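Local coordinates for protein mitochondrial enolase superfamily member 1 (PDB 4A35) that catalyses the magnesium-dependent dehydration of L-fuconate to 2-keto-3-deoxy-L-fuconate, a step in the breakdown of L-fucose, at residues L138-D143 / I174-R179. Sequence-based numbering, arbitrary orientation.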
# COMPACT_ATOMS: atom_id res chain seq x y z
N LEU A 138 -26.27 13.96 7.79
CA LEU A 138 -25.63 14.99 6.96
C LEU A 138 -25.57 14.48 5.52
O LEU A 138 -25.88 15.23 4.58
CB LEU A 138 -24.20 15.28 7.50
CG LEU A 138 -23.33 16.24 6.65
CD1 LEU A 138 -23.88 17.68 6.79
CD2 LEU A 138 -21.82 16.15 7.09
N LEU A 139 -25.15 13.20 5.35
CA LEU A 139 -25.04 12.58 4.03
C LEU A 139 -26.41 12.42 3.38
O LEU A 139 -26.58 12.80 2.20
CB LEU A 139 -24.33 11.22 4.15
CG LEU A 139 -22.84 11.31 4.49
CD1 LEU A 139 -22.28 9.93 4.80
CD2 LEU A 139 -22.06 12.03 3.36
N VAL A 140 -27.37 11.84 4.12
CA VAL A 140 -28.78 11.66 3.64
C VAL A 140 -29.39 13.00 3.13
O VAL A 140 -30.03 13.01 2.07
CB VAL A 140 -29.66 11.00 4.73
CG1 VAL A 140 -31.18 11.20 4.47
CG2 VAL A 140 -29.32 9.51 4.87
N ASP A 141 -29.17 14.11 3.86
CA ASP A 141 -29.75 15.41 3.53
C ASP A 141 -29.00 16.18 2.46
O ASP A 141 -29.53 17.16 1.96
CB ASP A 141 -29.86 16.26 4.80
CG ASP A 141 -30.97 15.82 5.76
OD1 ASP A 141 -31.78 14.90 5.38
OD2 ASP A 141 -31.07 16.41 6.86
N MET A 142 -27.79 15.70 2.07
CA MET A 142 -26.93 16.39 1.12
C MET A 142 -27.50 16.35 -0.27
O MET A 142 -27.99 15.32 -0.73
CB MET A 142 -25.54 15.72 1.12
CG MET A 142 -24.45 16.68 0.93
SD MET A 142 -22.84 15.88 1.03
CE MET A 142 -22.54 15.99 2.86
N ASP A 143 -27.43 17.48 -0.95
CA ASP A 143 -27.84 17.58 -2.34
C ASP A 143 -26.94 16.60 -3.17
O ASP A 143 -25.71 16.63 -2.96
CB ASP A 143 -27.61 19.05 -2.77
CG ASP A 143 -27.97 19.35 -4.19
OD1 ASP A 143 -27.18 19.02 -5.08
OD2 ASP A 143 -29.01 20.00 -4.41
N ILE A 174 -35.90 8.27 -4.09
CA ILE A 174 -37.23 7.59 -4.10
C ILE A 174 -37.35 6.69 -2.86
O ILE A 174 -36.51 5.83 -2.66
CB ILE A 174 -37.46 6.81 -5.42
CG1 ILE A 174 -37.20 7.75 -6.65
CG2 ILE A 174 -38.93 6.21 -5.43
CD1 ILE A 174 -37.30 7.05 -8.04
N GLY A 175 -38.35 6.99 -2.01
CA GLY A 175 -38.56 6.24 -0.77
C GLY A 175 -37.55 6.51 0.33
O GLY A 175 -37.53 5.76 1.31
N LYS A 176 -36.76 7.62 0.23
CA LYS A 176 -35.74 7.91 1.25
C LYS A 176 -36.39 8.21 2.61
O LYS A 176 -35.82 7.83 3.61
CB LYS A 176 -34.78 9.05 0.84
CG LYS A 176 -35.43 10.45 0.81
CD LYS A 176 -34.45 11.56 0.40
CE LYS A 176 -33.16 11.62 1.20
NZ LYS A 176 -32.26 12.70 0.64
N LYS A 177 -37.57 8.86 2.66
CA LYS A 177 -38.22 9.16 3.97
C LYS A 177 -38.63 7.85 4.67
O LYS A 177 -38.37 7.70 5.86
CB LYS A 177 -39.42 10.11 3.79
CG LYS A 177 -38.99 11.53 3.34
CD LYS A 177 -40.11 12.59 3.40
CE LYS A 177 -41.35 12.29 2.56
NZ LYS A 177 -41.04 12.02 1.13
N GLU A 178 -39.22 6.91 3.90
CA GLU A 178 -39.68 5.58 4.36
C GLU A 178 -38.47 4.77 4.89
O GLU A 178 -38.55 4.20 5.99
CB GLU A 178 -40.43 4.82 3.25
CG GLU A 178 -41.79 5.46 2.89
CD GLU A 178 -41.74 6.64 1.92
OE1 GLU A 178 -40.63 7.07 1.53
OE2 GLU A 178 -42.82 7.19 1.61
N ARG A 179 -37.34 4.79 4.17
CA ARG A 179 -36.13 4.08 4.60
C ARG A 179 -35.50 4.72 5.86
O ARG A 179 -35.09 3.98 6.78
CB ARG A 179 -35.12 3.95 3.47
CG ARG A 179 -35.67 2.95 2.43
CD ARG A 179 -34.60 2.54 1.43
NE ARG A 179 -34.09 3.67 0.63
CZ ARG A 179 -34.72 4.22 -0.41
NH1 ARG A 179 -35.91 3.76 -0.80
NH2 ARG A 179 -34.17 5.23 -1.07
O HOH W 1 -33.43 14.61 3.17
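Lys176, whose amine reaches Val140, has its CA over one face of the Arg179 guanidinium, toward the rim, as is Gly175 O; at the edge of that group, NH1 and NH2 both grip Ile174 O end-on, with NH1 in the carbonyl plane on a lone pair (2.8 Å). In this member of the mandelate racemase/muconate lactonizing enzyme family, this ties down the loop before helix 176-186, with Gly175 at its N-cap position, while Ile375 O gives NH2 a second acceptor. Lys176 NZ donates to the backbone carbonyl of Val140 in the last turn of helix 135-141, joining it to the start of helix 176-186. With chi1 at 70° and a kink at chi3 (-53°), the lysine chain brings CE alongside Val140 CG1 at 3.8 Å, the two side chains pointing opposite ways. Val140 also packs on Phe372 and Ile375 of helix 362-377. Gln173 OE1 takes another bond from the amine. A leucine in place of Lys176 would probably leave Val140 O without this charged donor and break the link between the helix ends. Lys176 NZ meets Val140 O at 2.7 Å, tilted 27° from the carbonyl plane, and a water that donates to Asp141 OD1 accepts a weak bond from Lys176 NZ, 3.4 Å away.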